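Local coordinates for protein epidermin leader peptide processing serine protease EpiP (Staphylococcus aureus subsp. aureus, PDB 3QFH) that is a subtilisin-like serine endopeptidase that probably cleaves the leader peptide from the precursor of the lantibiotic epidermin, at residues K120-K125 with P196-T201; K269-V274 with K404-A409; N155-T160 with S208-L213; Y22-Y27 with N77-T82. All blocks are in the same frame, centred on the assembly; numbering follows the deposited sequence.

Interaction 1 (K120-K125 with P196-T201); sequences KHANTK and PNNKFT. With SO4 (sulfate ion), chain N.
Asn197 opens the contact with its backbone: its O lies 3.4 Å from Ala122 CB, and the same methyl stands against Asn197 CB. Water 2 joins the two main chains here, donating to both Asn197 O and Ala122 O. Asn198 follows and supplies the direct bond. Asn198 ND2 donates to Thr124 O over 2.8 Å with an almost straight N-H...O angle of 174°, and the acceptor lies in the plane of the Asn198 amide. CG stands beside the backbone N (chi1 -70°), which lays the amide across the gap; Asn198 OD1 then rests 3.6 Å from Ala122 CB. A second acceptor for ND2, Asp398 OD2, comes from helix 382-400, while Asp398 OD1 bonds Thr124 OG1. One carboxylate thus fixes both residues of the pair. These loops lead into neighbouring strands of the parallel sheet of the subtilisin-like domain, 126-130 and 200-204, and their end-to-end directions, only 10° apart, already anticipate that parallel course. Lys199 continues the pairing by backbone. Lys199 N donates to water 1 (2.8 Å), which in turn donates to Ala122 O and to Thr124 O. Its O receives a CA-H...O contact, with Lys125 CA 3.6 Å from Lys199 O, whereas its NZ turns to Asn142 O. At Thr201 the approach is looser: Thr201 OG1, bonded to Asn228 OD1, sits 4.4 Å from Lys125 CG. At the far end of 120-125 the backbone N atoms of Lys120 and His121 bind a sulfate, probably from the crystallisation liquor, with Lys120 N 2.8 Å from its O2.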
loop_
_atom_site.group_PDB
_atom_site.type_symbol
_atom_site.label_atom_id
_atom_site.label_comp_id
_atom_site.label_asym_id
_atom_site.label_seq_id
_atom_site.Cartn_x
_atom_site.Cartn_y
_atom_site.Cartn_z
ATOM N N LYS A 120 0.138 -0.982 -26.613
ATOM C CA LYS A 120 1.296 -1.471 -27.356
ATOM C C LYS A 120 2.585 -1.116 -26.593
ATOM O O LYS A 120 3.553 -1.865 -26.644
ATOM C CB LYS A 120 1.312 -0.881 -28.771
ATOM C CG LYS A 120 1.768 -1.855 -29.836
ATOM C CD LYS A 120 0.783 -3.071 -29.909
ATOM C CE LYS A 120 1.169 -4.060 -31.004
ATOM N NZ LYS A 120 1.160 -3.423 -32.353
ATOM N N HIS A 121 2.576 0.011 -25.878
ATOM C CA HIS A 121 3.728 0.460 -25.072
ATOM C C HIS A 121 3.329 0.617 -23.597
ATOM O O HIS A 121 2.419 1.364 -23.279
ATOM C CB HIS A 121 4.273 1.781 -25.603
ATOM C CG HIS A 121 4.668 1.734 -27.049
ATOM N ND1 HIS A 121 5.849 1.162 -27.483
ATOM C CD2 HIS A 121 4.042 2.187 -28.161
ATOM C CE1 HIS A 121 5.929 1.263 -28.799
ATOM N NE2 HIS A 121 4.848 1.884 -29.234
ATOM N N ALA A 122 4.028 -0.072 -22.705
ATOM C CA ALA A 122 3.714 -0.054 -21.269
ATOM C C ALA A 122 4.724 0.762 -20.479
ATOM O O ALA A 122 5.540 0.219 -19.738
ATOM C CB ALA A 122 3.656 -1.478 -20.738
ATOM N N ASN A 123 4.620 2.072 -20.600
ATOM C CA ASN A 123 5.560 2.993 -19.987
ATOM C C ASN A 123 5.321 3.370 -18.531
ATOM O O ASN A 123 6.250 3.791 -17.852
ATOM C CB ASN A 123 5.646 4.251 -20.861
ATOM C CG ASN A 123 6.169 3.933 -22.259
ATOM O OD1 ASN A 123 6.875 2.936 -22.447
ATOM N ND2 ASN A 123 5.823 4.759 -23.238
ATOM N N THR A 124 4.100 3.235 -18.044
ATOM C CA THR A 124 3.837 3.574 -16.648
ATOM C C THR A 124 4.575 2.639 -15.677
ATOM O O THR A 124 4.590 1.420 -15.854
ATOM C CB THR A 124 2.341 3.557 -16.321
ATOM O OG1 THR A 124 1.701 4.629 -17.011
ATOM C CG2 THR A 124 2.097 3.732 -14.828
ATOM N N LYS A 125 5.190 3.248 -14.669
ATOM C CA LYS A 125 5.901 2.534 -13.605
ATOM C C LYS A 125 5.033 2.413 -12.391
ATOM O O LYS A 125 4.518 3.422 -11.904
ATOM C CB LYS A 125 7.126 3.318 -13.150
ATOM C CG LYS A 125 8.402 3.062 -13.870
ATOM C CD LYS A 125 8.375 3.397 -15.319
ATOM C CE LYS A 125 9.822 3.619 -15.793
ATOM N NZ LYS A 125 10.749 2.586 -15.198
ATOM N N PRO A 196 1.291 -7.247 -17.084
ATOM C CA PRO A 196 2.478 -8.060 -17.355
ATOM C C PRO A 196 3.629 -7.446 -18.148
ATOM O O PRO A 196 4.701 -8.048 -18.183
ATOM C CB PRO A 196 1.915 -9.273 -18.113
ATOM C CG PRO A 196 0.608 -8.839 -18.643
ATOM C CD PRO A 196 0.085 -7.784 -17.736
ATOM N N ASN A 197 3.418 -6.282 -18.766
ATOM C CA ASN A 197 4.470 -5.614 -19.538
ATOM C C ASN A 197 4.983 -4.324 -18.886
ATOM O O ASN A 197 5.874 -3.684 -19.405
ATOM C CB ASN A 197 3.959 -5.317 -20.949
ATOM C CG ASN A 197 3.479 -6.578 -21.683
ATOM O OD1 ASN A 197 3.978 -7.678 -21.457
ATOM N ND2 ASN A 197 2.499 -6.405 -22.563
ATOM N N ASN A 198 4.414 -3.948 -17.752
ATOM C CA ASN A 198 4.854 -2.765 -17.019
ATOM C C ASN A 198 5.960 -3.090 -16.027
ATOM O O ASN A 198 5.972 -4.157 -15.398
ATOM C CB ASN A 198 3.691 -2.103 -16.242
ATOM C CG ASN A 198 2.679 -1.433 -17.158
ATOM O OD1 ASN A 198 1.830 -2.093 -17.750
ATOM N ND2 ASN A 198 2.757 -0.103 -17.258
ATOM N N LYS A 199 6.880 -2.154 -15.867
ATOM C CA LYS A 199 7.941 -2.307 -14.888
ATOM C C LYS A 199 7.382 -1.886 -13.540
ATOM O O LYS A 199 6.502 -1.002 -13.465
ATOM C CB LYS A 199 9.141 -1.417 -15.205
ATOM C CG LYS A 199 9.727 -1.558 -16.600
ATOM C CD LYS A 199 10.169 -2.979 -16.890
ATOM C CE LYS A 199 10.705 -3.097 -18.317
ATOM N NZ LYS A 199 11.087 -4.486 -18.697
ATOM N N PHE A 200 7.867 -2.529 -12.483
ATOM C CA PHE A 200 7.500 -2.167 -11.143
ATOM C C PHE A 200 8.777 -1.800 -10.410
ATOM O O PHE A 200 9.888 -2.246 -10.760
ATOM C CB PHE A 200 6.717 -3.272 -10.426
ATOM C CG PHE A 200 7.549 -4.447 -9.993
ATOM C CD1 PHE A 200 8.033 -4.524 -8.695
ATOM C CD2 PHE A 200 7.829 -5.482 -10.874
ATOM C CE1 PHE A 200 8.782 -5.602 -8.287
ATOM C CE2 PHE A 200 8.572 -6.576 -10.466
ATOM C CZ PHE A 200 9.059 -6.630 -9.181
ATOM N N THR A 201 8.611 -0.947 -9.417
ATOM C CA THR A 201 9.704 -0.468 -8.618
ATOM C C THR A 201 9.328 -0.770 -7.196
ATOM O O THR A 201 8.250 -0.387 -6.748
ATOM C CB THR A 201 9.888 1.050 -8.775
ATOM O OG1 THR A 201 9.991 1.381 -10.159
ATOM C CG2 THR A 201 11.130 1.504 -8.074
HETATM S S SO4 N . -0.009 2.310 -27.836
HETATM O O1 SO4 N . 0.832 2.269 -26.635
HETATM O O2 SO4 N . -1.014 1.243 -27.800
HETATM O O3 SO4 N . -0.700 3.591 -27.930
HETATM O O4 SO4 N . 0.829 2.146 -29.019
HETATM O O HOH W 1 6.594 0.280 -17.197
HETATM O O HOH W 2 7.906 -1.969 -20.042
#

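Interaction 2 (K269-V274 with K404-A409); sequences KKKSIV and KHPDKA
Ile273 and Pro406 meet where the parallel sheet of the subtilisin-like domain faces its flanking helices: Ile273 begins strand 273-277, and Pro406 stands in the first turn of helix 406-416. The isoleucine can be followed outward. Ile273 CB points toward the helix but remains 5.3 Å from Pro406 CB, so the CG1 branch bridges the gap. Ile273 CG1 lies beside the backbone N, opposite the carbonyl carbon (chi1 -52°), and comes to 3.8 Å from Pro406 CB. With chi2 at 172° the chain then runs on extended, bringing Ile273 CD1 to 3.6 Å from Pro406 O and to 4.3 Å from Ala409 CB, one helical turn further on. The two side chains cross obliquely. Leu393 and Ile397 of helix 382-400 also touch Ile273, and Ile397 reaches Ala409 too, which makes the strand residue part of a buried apolar cluster shared with two helices.

The proline ring is held from a second direction by Lys271. This residue terminates helix 254-269 in a Schellman motif, and its positive phi of 73° swings the chain toward the strand. Lys271 O lies 3.6 Å from Pro406 CG and accepts a bond from Gln229 NE2, while Lys271 CB touches the same proline carbon. Farther along, the aliphatic chain of Lys271 passes Lys404, its CD 4.1 Å from Lys404 O. A glycerol, probably from the crystallisation liquor, is bound by Asp407 N and His405 ND1. Under the tip of Ile273, Pro406 O is also engaged within its own helix, where Ala409 N donates to it over 2.9 Å.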
loop_
_atom_site.group_PDB
_atom_site.type_symbol
_atom_site.label_atom_id
_atom_site.label_comp_id
_atom_site.label_asym_id
_atom_site.label_seq_id
_atom_site.Cartn_x
_atom_site.Cartn_y
_atom_site.Cartn_z
ATOM N N LYS A 269 0.558 16.030 -6.142
ATOM C CA LYS A 269 1.132 17.203 -6.797
ATOM C C LYS A 269 2.118 16.774 -7.897
ATOM O O LYS A 269 2.237 17.429 -8.902
ATOM C CB LYS A 269 1.841 18.100 -5.780
ATOM C CG LYS A 269 2.406 19.387 -6.394
ATOM C CD LYS A 269 3.184 20.237 -5.380
ATOM C CE LYS A 269 4.463 19.531 -4.933
ATOM N NZ LYS A 269 5.358 20.426 -4.144
ATOM N N LYS A 270 2.801 15.662 -7.693
ATOM C CA LYS A 270 3.736 15.134 -8.675
ATOM C C LYS A 270 3.050 14.291 -9.756
ATOM O O LYS A 270 3.735 13.686 -10.576
ATOM C CB LYS A 270 4.807 14.273 -7.986
ATOM C CG LYS A 270 5.555 14.962 -6.853
ATOM C CD LYS A 270 6.371 16.157 -7.288
ATOM C CE LYS A 270 7.672 15.760 -7.938
ATOM N NZ LYS A 270 8.521 16.977 -8.082
ATOM N N LYS A 271 1.719 14.227 -9.732
ATOM C CA LYS A 271 0.935 13.489 -10.722
ATOM C C LYS A 271 1.031 11.978 -10.537
ATOM O O LYS A 271 1.085 11.248 -11.530
ATOM C CB LYS A 271 1.345 13.837 -12.168
ATOM C CG LYS A 271 1.397 15.332 -12.497
ATOM C CD LYS A 271 0.052 15.987 -12.370
ATOM C CE LYS A 271 0.114 17.461 -12.804
ATOM N NZ LYS A 271 -1.215 18.102 -12.718
ATOM N N SER A 272 1.096 11.518 -9.283
ATOM C CA SER A 272 1.079 10.099 -8.986
ATOM C C SER A 272 -0.217 9.820 -8.250
ATOM O O SER A 272 -0.723 10.687 -7.521
ATOM C CB SER A 272 2.241 9.655 -8.109
ATOM O OG SER A 272 3.477 9.798 -8.771
ATOM N N ILE A 273 -0.762 8.636 -8.481
ATOM C CA ILE A 273 -1.973 8.175 -7.821
ATOM C C ILE A 273 -1.530 7.211 -6.727
ATOM O O ILE A 273 -0.673 6.343 -6.974
ATOM C CB ILE A 273 -2.875 7.346 -8.811
ATOM C CG1 ILE A 273 -3.123 8.106 -10.114
ATOM C CG2 ILE A 273 -4.184 6.938 -8.144
ATOM C CD1 ILE A 273 -3.827 7.264 -11.184
ATOM N N VAL A 274 -2.132 7.333 -5.544
ATOM C CA VAL A 274 -1.860 6.453 -4.421
ATOM C C VAL A 274 -3.052 5.507 -4.228
ATOM O O VAL A 274 -4.207 5.949 -4.066
ATOM C CB VAL A 274 -1.612 7.262 -3.123
ATOM C CG1 VAL A 274 -1.491 6.316 -1.895
ATOM C CG2 VAL A 274 -0.363 8.138 -3.247
ATOM N N LYS A 404 -0.499 13.087 -18.302
ATOM C CA LYS A 404 -0.608 14.474 -17.811
ATOM C C LYS A 404 -1.804 14.694 -16.863
ATOM O O LYS A 404 -1.790 15.620 -16.064
ATOM C CB LYS A 404 -0.655 15.520 -18.949
ATOM C CG LYS A 404 0.726 15.864 -19.573
ATOM C CD LYS A 404 0.873 15.522 -21.051
ATOM C CE LYS A 404 0.232 16.619 -21.929
ATOM N NZ LYS A 404 0.529 16.487 -23.401
ATOM N N HIS A 405 -2.821 13.845 -16.948
ATOM C CA HIS A 405 -4.010 13.967 -16.083
ATOM C C HIS A 405 -4.432 12.641 -15.450
ATOM O O HIS A 405 -5.482 12.082 -15.766
ATOM C CB HIS A 405 -5.153 14.570 -16.879
ATOM C CG HIS A 405 -4.823 15.907 -17.444
ATOM N ND1 HIS A 405 -4.903 17.066 -16.704
ATOM C CD2 HIS A 405 -4.369 16.268 -18.668
ATOM C CE1 HIS A 405 -4.535 18.090 -17.453
ATOM N NE2 HIS A 405 -4.200 17.631 -18.649
ATOM N N PRO A 406 -3.626 12.153 -14.517
ATOM C CA PRO A 406 -3.898 10.874 -13.843
ATOM C C PRO A 406 -5.266 10.744 -13.145
ATOM O O PRO A 406 -5.739 9.637 -13.031
ATOM C CB PRO A 406 -2.729 10.738 -12.857
ATOM C CG PRO A 406 -2.152 12.103 -12.751
ATOM C CD PRO A 406 -2.360 12.744 -14.068
ATOM N N ASP A 407 -5.909 11.839 -12.727
ATOM C CA ASP A 407 -7.254 11.739 -12.117
ATOM C C ASP A 407 -8.267 11.231 -13.140
ATOM O O ASP A 407 -9.261 10.610 -12.759
ATOM C CB ASP A 407 -7.741 13.072 -11.519
ATOM C CG ASP A 407 -9.150 12.962 -10.853
ATOM O OD1 ASP A 407 -9.553 11.851 -10.393
ATOM O OD2 ASP A 407 -9.864 14.001 -10.785
ATOM N N LYS A 408 -8.026 11.506 -14.429
ATOM C CA LYS A 408 -8.883 10.993 -15.493
ATOM C C LYS A 408 -8.814 9.469 -15.528
ATOM O O LYS A 408 -9.751 8.824 -15.973
ATOM C CB LYS A 408 -8.482 11.525 -16.874
ATOM C CG LYS A 408 -8.645 13.018 -17.089
ATOM C CD LYS A 408 -8.366 13.352 -18.545
ATOM C CE LYS A 408 -8.393 14.846 -18.796
ATOM N NZ LYS A 408 -8.042 15.154 -20.189
ATOM N N ALA A 409 -7.682 8.900 -15.118
ATOM C CA ALA A 409 -7.532 7.437 -15.056
ATOM C C ALA A 409 -8.412 6.888 -13.950
ATOM O O ALA A 409 -9.076 5.868 -14.114
ATOM C CB ALA A 409 -6.082 7.045 -14.805
#

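Interaction 3 (N155-T160 with S208-L213); sequences NGFRGT and SKKTEL. With SO4 (sulfate ion), chain O.
Two overlapping beta turns, closed by Gly159 N to Gly156 O and by Thr160 N to Phe157 O, present Phe157 and Arg158 to the loop leading into helix 213-225 of the subtilisin-like domain, where Glu212 occupies the N-cap position. With CG anti to the backbone N (chi1 -171°), the Phe157 ring reaches over Lys210, whose CB makes a CH-pi contact 3.8 Å from the Phe157 ring centroid and only 7° off the ring normal. The opposite face is occupied by Arg158 CG, 3.7 Å above the plane of the Phe157 ring. Clamped between two aliphatic groups, the ring has both faces in contact, and Phe157 CE1 also nears Glu212 CD obliquely. Arg158 doubles back over the ring in this way and places its guanidinium face on Phe157 CZ.

From that position the arginine grips Glu212 side-on in a salt bridge with two nitrogens: Arg158 NE donates to Glu212 OE2 at 2.7 Å, and Arg158 NH2 to Glu212 OE1 at 3.2 Å. Both oxygens are met on their syn sides, with the donors tilted well out of the carboxylate plane; guanidinium and carboxylate planes are 40° apart. Water 3 ties Glu212 OE2 to the turn, accepting from Arg158 N. A further donor to OE2 is Gln55 NE2, from the propeptide region. At the other end, Lys209 NZ holds a sulfate, probably from the crystallisation liquor, 2.8 Å from its O3. Phe157 O is gripped from opposite faces of its plane by Thr160 N and by Thr160 OG1, the latter at 2.8 Å.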
loop_
_atom_site.group_PDB
_atom_site.type_symbol
_atom_site.label_atom_id
_atom_site.label_comp_id
_atom_site.label_asym_id
_atom_site.label_seq_id
_atom_site.Cartn_x
_atom_site.Cartn_y
_atom_site.Cartn_z
ATOM N N ASN A 155 20.518 -0.031 10.922
ATOM C CA ASN A 155 20.079 -0.605 12.207
ATOM C C ASN A 155 18.595 -0.800 12.349
ATOM O O ASN A 155 18.128 -1.179 13.416
ATOM C CB ASN A 155 20.648 0.172 13.398
ATOM C CG ASN A 155 22.140 0.028 13.512
ATOM O OD1 ASN A 155 22.690 -1.045 13.250
ATOM N ND2 ASN A 155 22.811 1.097 13.919
ATOM N N GLY A 156 17.853 -0.561 11.266
ATOM C CA GLY A 156 16.406 -0.793 11.223
ATOM C C GLY A 156 15.491 -0.284 12.320
ATOM O O GLY A 156 15.719 0.762 12.896
ATOM N N PHE A 157 14.436 -1.041 12.609
ATOM C CA PHE A 157 13.417 -0.603 13.559
ATOM C C PHE A 157 14.016 -0.279 14.927
ATOM O O PHE A 157 14.611 -1.130 15.575
ATOM C CB PHE A 157 12.293 -1.637 13.656
ATOM C CG PHE A 157 11.087 -1.177 14.449
ATOM C CD1 PHE A 157 10.221 -0.213 13.935
ATOM C CD2 PHE A 157 10.783 -1.748 15.684
ATOM C CE1 PHE A 157 9.099 0.207 14.653
ATOM C CE2 PHE A 157 9.651 -1.342 16.407
ATOM C CZ PHE A 157 8.810 -0.361 15.883
ATOM N N ARG A 158 13.876 0.981 15.328
ATOM C CA ARG A 158 14.376 1.469 16.613
ATOM C C ARG A 158 15.796 1.012 16.915
ATOM O O ARG A 158 16.129 0.746 18.062
ATOM C CB ARG A 158 13.444 0.999 17.727
ATOM C CG ARG A 158 11.993 1.365 17.516
ATOM C CD ARG A 158 11.738 2.867 17.640
ATOM N NE ARG A 158 10.440 3.222 17.070
ATOM C CZ ARG A 158 9.262 3.029 17.657
ATOM N NH1 ARG A 158 9.175 2.478 18.857
ATOM N NH2 ARG A 158 8.152 3.379 17.023
ATOM N N GLY A 159 16.629 0.907 15.884
ATOM C CA GLY A 159 18.009 0.461 16.047
ATOM C C GLY A 159 18.199 -0.974 16.538
ATOM O O GLY A 159 19.312 -1.351 16.891
ATOM N N THR A 160 17.131 -1.777 16.538
ATOM C CA THR A 160 17.176 -3.164 17.034
ATOM C C THR A 160 17.462 -4.249 15.994
ATOM O O THR A 160 17.204 -5.421 16.258
ATOM C CB THR A 160 15.851 -3.566 17.737
ATOM O OG1 THR A 160 14.800 -3.701 16.773
ATOM C CG2 THR A 160 15.459 -2.552 18.795
ATOM N N SER A 208 13.256 -7.166 9.069
ATOM C CA SER A 208 12.698 -8.433 9.532
ATOM C C SER A 208 11.692 -8.169 10.648
ATOM O O SER A 208 10.977 -9.061 11.067
ATOM C CB SER A 208 13.817 -9.319 10.067
ATOM O OG SER A 208 14.875 -9.397 9.119
ATOM N N LYS A 209 11.656 -6.927 11.121
ATOM C CA LYS A 209 10.813 -6.521 12.222
ATOM C C LYS A 209 9.632 -5.658 11.729
ATOM O O LYS A 209 8.997 -5.968 10.698
ATOM C CB LYS A 209 11.671 -5.746 13.235
ATOM C CG LYS A 209 12.846 -6.514 13.851
ATOM C CD LYS A 209 12.455 -7.339 15.084
ATOM C CE LYS A 209 11.422 -8.427 14.796
ATOM N NZ LYS A 209 11.226 -9.371 15.969
ATOM N N LYS A 210 9.332 -4.585 12.464
ATOM C CA LYS A 210 8.229 -3.699 12.120
ATOM C C LYS A 210 8.687 -2.573 11.198
ATOM O O LYS A 210 9.873 -2.403 10.924
ATOM C CB LYS A 210 7.607 -3.114 13.403
ATOM C CG LYS A 210 7.007 -4.168 14.329
ATOM C CD LYS A 210 6.429 -3.553 15.600
ATOM C CE LYS A 210 5.789 -4.624 16.474
ATOM N NZ LYS A 210 5.187 -4.086 17.740
ATOM N N THR A 211 7.718 -1.819 10.713
ATOM C CA THR A 211 7.983 -0.661 9.871
ATOM C C THR A 211 7.626 0.585 10.687
ATOM O O THR A 211 7.025 0.484 11.759
ATOM C CB THR A 211 7.151 -0.724 8.576
ATOM O OG1 THR A 211 7.546 0.325 7.678
ATOM C CG2 THR A 211 5.651 -0.607 8.889
ATOM N N GLU A 212 8.037 1.751 10.199
ATOM C CA GLU A 212 7.705 3.030 10.823
ATOM C C GLU A 212 6.874 3.763 9.786
ATOM O O GLU A 212 7.189 3.689 8.590
ATOM C CB GLU A 212 8.964 3.860 11.100
ATOM C CG GLU A 212 9.903 3.372 12.214
ATOM C CD GLU A 212 9.489 3.811 13.622
ATOM O OE1 GLU A 212 8.285 3.975 13.888
ATOM O OE2 GLU A 212 10.383 3.976 14.477
ATOM N N LEU A 213 5.824 4.471 10.211
ATOM C CA LEU A 213 5.011 5.222 9.257
ATOM C C LEU A 213 5.847 6.301 8.567
ATOM O O LEU A 213 5.570 6.667 7.433
ATOM C CB LEU A 213 3.747 5.819 9.900
ATOM C CG LEU A 213 2.645 4.813 10.265
ATOM C CD1 LEU A 213 1.467 5.526 10.927
ATOM C CD2 LEU A 213 2.161 4.046 9.058
HETATM S S SO4 O . 12.517 -12.540 16.155
HETATM O O1 SO4 O . 13.767 -13.052 16.701
HETATM O O2 SO4 O . 11.744 -11.921 17.229
HETATM O O3 SO4 O . 12.816 -11.540 15.127
HETATM O O4 SO4 O . 11.750 -13.628 15.558
HETATM O O HOH W 3 12.856 3.011 13.825
#

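Interaction 4 (Y22-Y27 with N77-T82); sequences YYSVEY and NATCST
Ser24 and Asn77 form an antiparallel hydrogen-bonded pair: Ser24 N donates to Asn77 O at 2.8 Å, and Asn77 N returns a bond to Ser24 O at 3.0 Å. Beside them Tyr23 and Ala78 make the non-hydrogen-bonded pair, their CA atoms 4.4 Å apart and their side chains diverging. Although the tyrosine leaves the partner strand, its ring still brushes it, with Tyr23 CD1 3.7 Å from Ala78 CA. One more backbone bond follows past the end of strand 73-78, where Thr79 N donates to Tyr22 O over 3.0 Å at an N-H...O angle of 171°.

Around this backbone core lie polar side chains with partners of their own. Asn77 CG is wedged between the backbone N and the carbonyl carbon (chi1 59°), which turns the amide toward the carbonyl of the following residue. Asn77 ND2 donates to Ala78 O at 3.0 Å; the acceptor lies in the amide plane, but the donor stands well above the carbonyl plane of Ala78. The amide is also held by Val255 N, which donates to OD1, and by Glu256 OE1, which accepts from ND2. Thr79 OG1 also has a partner in Gln55 NE2.

The sheet is mainly that of the propeptide, with strand 249-250 of the protease part added beside 73-78. This is consistent with the inhibitory prodomain of other subtilases, present beside the protease domain; the linker 84-89 is not modelled, so its continuity is not seen. Strand 20-27 runs antiparallel between 53-59 and 73-78. The face carrying Ser24, Glu26 and Asn77 lies on helix 254-269, where Glu26 adds a salt bridge to Lys262.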
loop_
_atom_site.group_PDB
_atom_site.type_symbol
_atom_site.label_atom_id
_atom_site.label_comp_id
_atom_site.label_asym_id
_atom_site.label_seq_id
_atom_site.Cartn_x
_atom_site.Cartn_y
_atom_site.Cartn_z
ATOM N N TYR A 22 12.747 7.581 20.987
ATOM C CA TYR A 22 12.509 8.001 19.617
ATOM C C TYR A 22 11.337 8.972 19.548
ATOM O O TYR A 22 10.214 8.630 19.930
ATOM C CB TYR A 22 12.239 6.782 18.722
ATOM C CG TYR A 22 13.488 5.978 18.380
ATOM C CD1 TYR A 22 13.978 4.982 19.235
ATOM C CD2 TYR A 22 14.178 6.221 17.195
ATOM C CE1 TYR A 22 15.145 4.247 18.900
ATOM C CE2 TYR A 22 15.335 5.507 16.861
ATOM C CZ TYR A 22 15.811 4.532 17.707
ATOM O OH TYR A 22 16.942 3.849 17.334
ATOM N N TYR A 23 11.606 10.188 19.076
ATOM C CA TYR A 23 10.557 11.190 18.898
ATOM C C TYR A 23 10.362 11.544 17.435
ATOM O O TYR A 23 11.327 11.658 16.655
ATOM C CB TYR A 23 10.849 12.462 19.693
ATOM C CG TYR A 23 10.692 12.278 21.179
ATOM C CD1 TYR A 23 9.443 12.438 21.792
ATOM C CD2 TYR A 23 11.775 11.920 21.975
ATOM C CE1 TYR A 23 9.283 12.251 23.159
ATOM C CE2 TYR A 23 11.622 11.726 23.352
ATOM C CZ TYR A 23 10.377 11.900 23.936
ATOM O OH TYR A 23 10.223 11.718 25.293
ATOM N N SER A 24 9.092 11.687 17.074
ATOM C CA SER A 24 8.699 12.131 15.746
ATOM C C SER A 24 8.511 13.634 15.843
ATOM O O SER A 24 7.805 14.121 16.734
ATOM C CB SER A 24 7.422 11.436 15.297
ATOM O OG SER A 24 7.662 10.047 15.098
ATOM N N VAL A 25 9.151 14.372 14.938
ATOM C CA VAL A 25 9.118 15.824 14.988
ATOM C C VAL A 25 8.726 16.458 13.669
ATOM O O VAL A 25 9.281 16.116 12.618
ATOM C CB VAL A 25 10.509 16.388 15.414
ATOM C CG1 VAL A 25 10.481 17.892 15.484
ATOM C CG2 VAL A 25 10.922 15.814 16.777
ATOM N N GLU A 26 7.764 17.382 13.732
ATOM C CA GLU A 26 7.358 18.140 12.570
ATOM C C GLU A 26 7.931 19.534 12.731
ATOM O O GLU A 26 7.655 20.228 13.714
ATOM C CB GLU A 26 5.832 18.156 12.406
ATOM C CG GLU A 26 5.372 18.884 11.144
ATOM C CD GLU A 26 3.927 18.568 10.747
ATOM O OE1 GLU A 26 3.241 17.779 11.455
ATOM O OE2 GLU A 26 3.486 19.100 9.703
ATOM N N TYR A 27 8.764 19.931 11.783
ATOM C CA TYR A 27 9.429 21.226 11.847
ATOM C C TYR A 27 8.899 22.191 10.786
ATOM O O TYR A 27 8.080 21.823 9.953
ATOM C CB TYR A 27 10.953 21.065 11.796
ATOM C CG TYR A 27 11.534 20.253 10.647
ATOM C CD1 TYR A 27 11.946 20.864 9.474
ATOM C CD2 TYR A 27 11.743 18.889 10.776
ATOM C CE1 TYR A 27 12.514 20.133 8.442
ATOM C CE2 TYR A 27 12.295 18.146 9.753
ATOM C CZ TYR A 27 12.687 18.775 8.586
ATOM O OH TYR A 27 13.248 18.041 7.561
ATOM N N ASN A 77 5.917 14.292 19.061
ATOM C CA ASN A 77 5.294 13.214 19.830
ATOM C C ASN A 77 6.216 12.009 19.816
ATOM O O ASN A 77 7.053 11.861 18.915
ATOM C CB ASN A 77 3.869 12.852 19.369
ATOM C CG ASN A 77 3.793 12.404 17.912
ATOM O OD1 ASN A 77 3.332 13.162 17.067
ATOM N ND2 ASN A 77 4.228 11.181 17.618
ATOM N N ALA A 78 6.092 11.173 20.840
ATOM C CA ALA A 78 6.873 9.960 20.918
ATOM C C ALA A 78 6.416 9.110 19.767
ATOM O O ALA A 78 5.225 9.055 19.497
ATOM C CB ALA A 78 6.610 9.250 22.239
ATOM N N THR A 79 7.349 8.475 19.067
ATOM C CA THR A 79 6.996 7.585 17.970
ATOM C C THR A 79 6.382 6.337 18.597
ATOM O O THR A 79 6.925 5.811 19.566
ATOM C CB THR A 79 8.244 7.153 17.196
ATOM O OG1 THR A 79 9.070 8.295 16.925
ATOM C CG2 THR A 79 7.865 6.438 15.903
ATOM N N CYS A 80 5.257 5.859 18.075
ATOM C CA CYS A 80 4.628 4.646 18.644
ATOM C C CYS A 80 4.396 3.524 17.627
ATOM O O CYS A 80 4.588 3.723 16.427
ATOM C CB CYS A 80 3.330 5.008 19.360
ATOM S SG CYS A 80 3.603 5.944 20.900
ATOM N N SER A 81 3.997 2.348 18.131
ATOM C CA SER A 81 3.737 1.153 17.292
ATOM C C SER A 81 2.262 1.011 16.869
ATOM O O SER A 81 1.499 0.192 17.407
ATOM C CB SER A 81 4.209 -0.119 18.000
ATOM O OG SER A 81 5.615 -0.107 18.159
ATOM N N THR A 82 1.903 1.816 15.874
ATOM C CA THR A 82 0.557 1.869 15.304
ATOM C C THR A 82 0.272 0.783 14.243
ATOM O O THR A 82 -0.859 0.290 14.141
ATOM C CB THR A 82 0.287 3.282 14.704
ATOM O OG1 THR A 82 -0.747 3.196 13.711
ATOM C CG2 THR A 82 1.546 3.860 14.052
#

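Along the chain, interaction 4 closes first, joining strand 20-27 to 73-78 within the propeptide. Next come interactions 1 and 3, which cross: 155-160 falls between 120-125 and 196-201, while 208-213 follows both segments of interaction 1. Interaction 2 opens and closes last, spanning 129 residues to bring helix 406-416 back to strand 273-277. Interactions 1 and 2, their centres 16 Å apart, both reach the parallel sheet of the protease domain. Interaction 3 touches interaction 4: Arg158 O and Tyr22 OH, 3.3 Å apart, probably share a hydrogen bond, and Thr79 CG2 packs against Glu212 OE1, so the protease loops and propeptide strands meet there.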